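Local coordinates for nitrogenase molybdenum-iron protein alpha chain (Clostridium pasteurianum, PDB 4WES) that forms part of the nitrogenase molybdenum-iron protein, which reduces dinitrogen to ammonium at an iron-sulfur-molybdenum cluster carrying homocitrate, at residues Lys59-Gly64 and Gly85-Lys90; Met63-Asp68 and Thr239-Ala244. All blocks are in the same frame, centred on the assembly; numbering follows the deposited sequence.

Interaction 1. Residues Lys59-Gly64 and Gly85-Lys90; sequences KGVVMG and GGRRFK. With ICS (iron-sulfur-molybdenum cluster with interstitial carbon), chain F; HCA (3-hydroxy-3-carboxy-adipic acid), chain E.
Arg-87 reaches from the 85-90 loop to the backbone of helix 54-63, and its NH2 is shared by two carbonyl groups. Arg-87 NH2 lies 2.9 Å from Val-61 O and 3.1 Å from Gly-60 O. Both hydrogen bonds are weak, each with an N-H...O angle of about 120°. CG is anti to the backbone N (chi1 180°) and the chain runs extended to NE, where a turn about the CD-NE bond (chi4 -91°) sets the guanidinium against the helix backbone.

Val-61 and Arg-87 belong to the pocket of the iron-sulfur-molybdenum cluster, and Arg-87 also to that of homocitrate. The guanidinium meets both the helix and the cluster. Val-61 CA sits over one face, toward the rim. At the edge, near the plane, Arg-87 NH1 is 3.3 Å from cluster sulfide S5A. NE of Arg-87 is also 3.3 Å from sulfide S3B. The positive charge would be expected to favour an anionic cluster.

Van der Waals contacts complete the site. O6 of homocitrate is 3.6 Å from Arg-87 CB. The side chains of Val-61 and Arg-87 cross at about a right angle. Val-61 CG1 is 3.5 Å from cluster sulfide S2A, and its CG2 faces S3B and S2B. The Phe-89 ring lies against Gly-64, with CE1 3.7 Å from Gly-64 O.

Helix 54-63 widens into a pi-type turn at 59-63, where Gly-64 N donates to Lys-59 O. Val-61 and Val-62 pack on His-186 of helix 182-196. Lys-59 and Met-63 pack on strands 69-74 and 138-143.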
loop_
_atom_site.group_PDB
_atom_site.type_symbol
_atom_site.label_atom_id
_atom_site.label_comp_id
_atom_site.label_asym_id
_atom_site.label_seq_id
_atom_site.Cartn_x
_atom_site.Cartn_y
_atom_site.Cartn_z
ATOM N N LYS A 59 -19.939 0.471 -31.539
ATOM C CA LYS A 59 -19.890 -0.423 -30.394
ATOM C C LYS A 59 -19.519 0.311 -29.115
ATOM O O LYS A 59 -20.156 0.165 -28.078
ATOM C CB LYS A 59 -18.919 -1.577 -30.665
ATOM C CG LYS A 59 -18.959 -2.745 -29.685
ATOM C CD LYS A 59 -18.197 -2.572 -28.396
ATOM C CE LYS A 59 -18.235 -3.865 -27.616
ATOM N NZ LYS A 59 -17.509 -3.813 -26.318
ATOM N N GLY A 60 -18.418 1.063 -29.178
ATOM C CA GLY A 60 -17.924 1.688 -27.970
ATOM C C GLY A 60 -18.809 2.789 -27.431
ATOM O O GLY A 60 -18.804 3.035 -26.218
ATOM N N VAL A 61 -19.546 3.452 -28.316
ATOM C CA VAL A 61 -20.287 4.657 -27.984
ATOM C C VAL A 61 -21.793 4.396 -27.933
ATOM O O VAL A 61 -22.391 4.392 -26.857
ATOM C CB VAL A 61 -19.908 5.840 -28.917
ATOM C CG1 VAL A 61 -20.815 7.032 -28.680
ATOM C CG2 VAL A 61 -18.434 6.194 -28.708
ATOM N N VAL A 62 -22.445 4.152 -29.067
ATOM C CA VAL A 62 -23.904 4.081 -29.043
ATOM C C VAL A 62 -24.444 2.794 -28.445
ATOM O O VAL A 62 -25.389 2.808 -27.635
ATOM C CB VAL A 62 -24.492 4.346 -30.453
ATOM C CG1 VAL A 62 -26.013 4.133 -30.454
ATOM C CG2 VAL A 62 -24.148 5.759 -30.904
ATOM N N MET A 63 -23.884 1.650 -28.802
ATOM C CA MET A 63 -24.503 0.365 -28.455
ATOM C C MET A 63 -24.052 -0.210 -27.110
ATOM O O MET A 63 -24.876 -0.759 -26.367
ATOM C CB MET A 63 -24.256 -0.662 -29.540
ATOM C CG MET A 63 -24.952 -0.316 -30.835
ATOM S SD MET A 63 -26.745 -0.170 -30.703
ATOM C CE MET A 63 -27.153 -1.791 -30.068
ATOM N N GLY A 64 -22.757 -0.102 -26.794
ATOM C CA GLY A 64 -22.204 -0.646 -25.577
ATOM C C GLY A 64 -22.998 -0.394 -24.299
ATOM O O GLY A 64 -23.061 -1.281 -23.462
ATOM N N GLY A 85 -14.313 -0.704 -20.317
ATOM C CA GLY A 85 -14.463 0.217 -19.203
ATOM C C GLY A 85 -13.862 1.600 -19.335
ATOM O O GLY A 85 -14.054 2.414 -18.445
ATOM N N GLY A 86 -13.176 1.879 -20.441
ATOM C CA GLY A 86 -12.570 3.190 -20.587
ATOM C C GLY A 86 -13.563 4.305 -20.799
ATOM O O GLY A 86 -13.293 5.455 -20.475
ATOM N N ARG A 87 -14.718 3.987 -21.382
ATOM C CA ARG A 87 -15.815 4.946 -21.546
ATOM C C ARG A 87 -16.817 4.650 -20.428
ATOM O O ARG A 87 -17.326 3.536 -20.305
ATOM C CB ARG A 87 -16.443 4.858 -22.913
ATOM C CG ARG A 87 -17.587 5.838 -23.098
ATOM C CD ARG A 87 -17.919 6.040 -24.537
ATOM N NE ARG A 87 -19.122 6.829 -24.764
ATOM C CZ ARG A 87 -20.352 6.328 -24.891
ATOM N NH1 ARG A 87 -21.356 7.119 -25.188
ATOM N NH2 ARG A 87 -20.582 5.023 -24.721
ATOM N N ARG A 88 -17.071 5.677 -19.607
ATOM C CA ARG A 88 -17.662 5.524 -18.300
ATOM C C ARG A 88 -19.192 5.605 -18.267
ATOM O O ARG A 88 -19.760 6.223 -17.361
ATOM C CB ARG A 88 -17.038 6.540 -17.358
ATOM C CG ARG A 88 -15.536 6.353 -17.162
ATOM C CD ARG A 88 -14.926 7.461 -16.338
ATOM N NE ARG A 88 -15.564 7.533 -15.032
ATOM C CZ ARG A 88 -16.397 8.475 -14.577
ATOM N NH1 ARG A 88 -17.035 8.293 -13.422
ATOM N NH2 ARG A 88 -16.625 9.586 -15.251
ATOM N N PHE A 89 -19.862 4.910 -19.191
ATOM C CA PHE A 89 -21.303 4.766 -19.043
ATOM C C PHE A 89 -21.581 3.907 -17.814
ATOM O O PHE A 89 -21.052 2.814 -17.663
ATOM C CB PHE A 89 -21.951 4.164 -20.299
ATOM C CG PHE A 89 -21.256 2.974 -20.917
ATOM C CD1 PHE A 89 -21.547 1.689 -20.528
ATOM C CD2 PHE A 89 -20.340 3.174 -21.916
ATOM C CE1 PHE A 89 -20.923 0.600 -21.128
ATOM C CE2 PHE A 89 -19.734 2.124 -22.540
ATOM C CZ PHE A 89 -20.002 0.834 -22.152
ATOM N N LYS A 90 -22.431 4.395 -16.920
ATOM C CA LYS A 90 -22.748 3.649 -15.703
ATOM C C LYS A 90 -24.040 2.851 -15.881
ATOM O O LYS A 90 -24.983 3.306 -16.530
ATOM C CB LYS A 90 -22.824 4.568 -14.488
ATOM C CG LYS A 90 -21.490 5.190 -14.064
ATOM C CD LYS A 90 -21.628 5.907 -12.717
ATOM C CE LYS A 90 -20.296 6.443 -12.221
ATOM N NZ LYS A 90 -20.424 7.119 -10.929
HETATM FE FE1 ICS F . -22.195 12.509 -28.414
HETATM MO MO1 ICS F . -15.867 10.819 -26.071
HETATM FE FE2 ICS F . -19.984 11.136 -28.953
HETATM FE FE3 ICS F . -20.879 11.283 -26.439
HETATM FE FE4 ICS F . -19.883 13.437 -27.634
HETATM FE FE5 ICS F . -17.522 12.816 -26.793
HETATM FE FE6 ICS F . -17.653 10.508 -28.051
HETATM FE FE7 ICS F . -18.501 10.682 -25.609
HETATM C CX ICS F . -19.092 11.692 -27.259
HETATM S S1A ICS F . -20.497 13.155 -29.831
HETATM S S1B ICS F . -15.936 11.926 -28.130
HETATM S S2A ICS F . -21.947 10.277 -28.198
HETATM S S2B ICS F . -18.518 9.765 -29.914
HETATM S S3A ICS F . -18.282 14.911 -27.142
HETATM S S3B ICS F . -17.316 8.982 -26.471
HETATM S S4A ICS F . -21.759 13.369 -26.315
HETATM S S4B ICS F . -17.158 12.187 -24.676
HETATM S S5A ICS F . -20.374 10.170 -24.568
HETATM C C1 HCA E . -13.874 7.208 -28.252
HETATM C C2 HCA E . -14.132 7.178 -26.743
HETATM C C3 HCA E . -13.780 8.479 -26.025
HETATM C C4 HCA E . -12.267 8.609 -25.758
HETATM C C5 HCA E . -12.048 9.797 -24.804
HETATM C C6 HCA E . -10.694 10.437 -24.731
HETATM C C7 HCA E . -14.496 8.507 -24.673
HETATM O O1 HCA E . -13.842 8.296 -28.842
HETATM O O2 HCA E . -13.734 6.125 -28.844
HETATM O O3 HCA E . -10.273 10.804 -23.591
HETATM O O4 HCA E . -10.038 10.606 -25.783
HETATM O O5 HCA E . -15.179 9.521 -24.407
HETATM O O6 HCA E . -14.324 7.565 -23.887
HETATM O O7 HCA E . -14.185 9.598 -26.799
#

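Interaction 2. Residues Met63-Asp68 and Thr239-Ala244; sequences MGPIKD and TLTGDA
Two beta turns meet here: a type I turn from Met-63 to Ile-66 and a type II turn from Thr-241 to Ala-244. Lys-67, just past the first turn, joins them by its backbone and its side chain. Lys-67 N donates to Ala-244 O at 3.0 Å, a nearly straight bond (168°). Ile-66 CA adds a CH...O contact to the same oxygen.

CG of Lys-67 lies between the backbone N and the carbonyl carbon (chi1 66°), and the extended chain beyond it brings NZ to Asp-243. The ammonium of Lys-67 forms a salt bridge with Asp-243, with NZ 2.8 Å from OD1. It approaches from above the carboxylate plane, 53° out of it. Lys-67 NZ also donates to Asp-243 O at 3.1 Å. Lys-92 O and Glu-94 are further partners of this NZ, and Asp-243 OD2 takes a bond from Trp-223.

The contact links the loop between helix 54-63 and strand 69-74 to the loop between strand 235-239 and helix 246-250. These strands belong to two different parallel sheets. A cis peptide precedes Thr-241.

Pro-65 presses its CB against Thr-241, 3.4 Å from O and 3.5 Å from OG1. Thr-241 OG1 is hydrogen-bonded to Val-62 O. Ile-66 CG1 lies 4.0 Å from Thr-241 CB, and its CD1 approaches CG2. A water bridges the turns, donating to Pro-65 O and accepting from Asp-243 N, 2.8 Å from each.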
loop_
_atom_site.group_PDB
_atom_site.type_symbol
_atom_site.label_atom_id
_atom_site.label_comp_id
_atom_site.label_asym_id
_atom_site.label_seq_id
_atom_site.Cartn_x
_atom_site.Cartn_y
_atom_site.Cartn_z
ATOM N N MET A 63 -23.884 1.650 -28.802
ATOM C CA MET A 63 -24.503 0.365 -28.455
ATOM C C MET A 63 -24.052 -0.210 -27.110
ATOM O O MET A 63 -24.876 -0.759 -26.367
ATOM C CB MET A 63 -24.256 -0.662 -29.540
ATOM C CG MET A 63 -24.952 -0.316 -30.835
ATOM S SD MET A 63 -26.745 -0.170 -30.703
ATOM C CE MET A 63 -27.153 -1.791 -30.068
ATOM N N GLY A 64 -22.757 -0.102 -26.794
ATOM C CA GLY A 64 -22.204 -0.646 -25.577
ATOM C C GLY A 64 -22.998 -0.394 -24.299
ATOM O O GLY A 64 -23.061 -1.281 -23.462
ATOM N N PRO A 65 -23.539 0.816 -24.127
ATOM C CA PRO A 65 -24.262 1.070 -22.885
ATOM C C PRO A 65 -25.505 0.236 -22.627
ATOM O O PRO A 65 -26.003 0.247 -21.514
ATOM C CB PRO A 65 -24.596 2.550 -22.964
ATOM C CG PRO A 65 -23.510 3.112 -23.854
ATOM C CD PRO A 65 -23.325 2.054 -24.879
ATOM N N ILE A 66 -26.063 -0.410 -23.647
ATOM C CA ILE A 66 -27.258 -1.257 -23.424
ATOM C C ILE A 66 -26.817 -2.464 -22.603
ATOM O O ILE A 66 -26.114 -3.347 -23.088
ATOM C CB ILE A 66 -27.936 -1.664 -24.737
ATOM C CG1 ILE A 66 -28.332 -0.438 -25.548
ATOM C CG2 ILE A 66 -29.172 -2.532 -24.417
ATOM C CD1 ILE A 66 -28.945 -0.744 -26.899
ATOM N N LYS A 67 -27.229 -2.506 -21.335
ATOM C CA LYS A 67 -26.539 -3.295 -20.329
ATOM C C LYS A 67 -26.926 -4.750 -20.276
ATOM O O LYS A 67 -26.220 -5.546 -19.672
ATOM C CB LYS A 67 -26.766 -2.651 -18.959
ATOM C CG LYS A 67 -28.221 -2.707 -18.496
ATOM C CD LYS A 67 -28.541 -1.744 -17.383
ATOM C CE LYS A 67 -30.023 -1.673 -17.150
ATOM N NZ LYS A 67 -30.361 -0.737 -16.057
ATOM N N ASP A 68 -28.088 -5.105 -20.854
ATOM C CA ASP A 68 -28.562 -6.506 -20.814
ATOM C C ASP A 68 -28.506 -7.145 -22.197
ATOM O O ASP A 68 -29.076 -8.233 -22.409
ATOM C CB ASP A 68 -29.943 -6.626 -20.178
ATOM C CG ASP A 68 -31.019 -5.848 -20.902
ATOM O OD1 ASP A 68 -30.728 -5.093 -21.840
ATOM O OD2 ASP A 68 -32.164 -6.011 -20.478
ATOM N N THR A 239 -33.929 6.278 -22.050
ATOM C CA THR A 239 -32.740 7.051 -22.384
ATOM C C THR A 239 -31.951 6.196 -23.372
ATOM O O THR A 239 -31.624 5.023 -23.119
ATOM C CB THR A 239 -31.930 7.403 -21.148
ATOM O OG1 THR A 239 -32.743 8.271 -20.353
ATOM C CG2 THR A 239 -30.632 8.129 -21.491
ATOM N N LEU A 240 -31.664 6.773 -24.541
ATOM C CA LEU A 240 -30.859 6.097 -25.551
ATOM C C LEU A 240 -29.442 6.619 -25.467
ATOM O O LEU A 240 -29.172 7.735 -25.930
ATOM C CB LEU A 240 -31.445 6.281 -26.954
ATOM C CG LEU A 240 -32.467 5.214 -27.374
ATOM C CD1 LEU A 240 -33.626 5.093 -26.435
ATOM C CD2 LEU A 240 -32.911 5.418 -28.801
ATOM N N THR A 241 -28.511 5.867 -24.855
ATOM C CA THR A 241 -28.634 4.502 -24.366
ATOM C C THR A 241 -28.104 4.314 -22.925
ATOM O O THR A 241 -27.941 3.193 -22.479
ATOM C CB THR A 241 -27.916 3.511 -25.300
ATOM O OG1 THR A 241 -26.567 3.962 -25.452
ATOM C CG2 THR A 241 -28.588 3.417 -26.648
ATOM N N GLY A 242 -27.857 5.429 -22.205
ATOM C CA GLY A 242 -27.279 5.317 -20.879
ATOM C C GLY A 242 -28.169 4.567 -19.889
ATOM O O GLY A 242 -29.353 4.883 -19.730
ATOM N N ASP A 243 -27.569 3.545 -19.267
ATOM C CA ASP A 243 -28.251 2.646 -18.358
ATOM C C ASP A 243 -29.471 1.965 -18.976
ATOM O O ASP A 243 -30.340 1.506 -18.227
ATOM C CB ASP A 243 -28.631 3.355 -17.037
ATOM C CG ASP A 243 -29.012 2.377 -15.936
ATOM O OD1 ASP A 243 -28.398 1.298 -15.824
ATOM O OD2 ASP A 243 -29.980 2.680 -15.174
ATOM N N ALA A 244 -29.535 1.841 -20.297
ATOM C CA ALA A 244 -30.716 1.296 -20.939
ATOM C C ALA A 244 -30.786 -0.209 -20.844
ATOM O O ALA A 244 -29.787 -0.915 -20.945
ATOM C CB ALA A 244 -30.732 1.673 -22.416
HETATM O O HOH W 1 -25.162 2.155 -19.622
#

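How the interactions relate
The two interactions share Met-63 and Gly-64, and their centres are 8 Å apart. Interaction 1 lies directly on the cluster and homocitrate. Interaction 2 is one layer further out, with the Pro-65 side chain about 8 Å from the cluster and about 10 Å from homocitrate. Pro-65 connects the layers: its CG is 3.6 Å from Arg-87 NH2, and its CA is 3.6 Å from Phe-89 CD1. The second tie is Thr-241 OG1, 2.7 Å from Val-62 O, which joins the 239-244 loop to helix 54-63. Through Pro-65 and Thr-241, interaction 2 backs the segments that bear Val-61 and Arg-87.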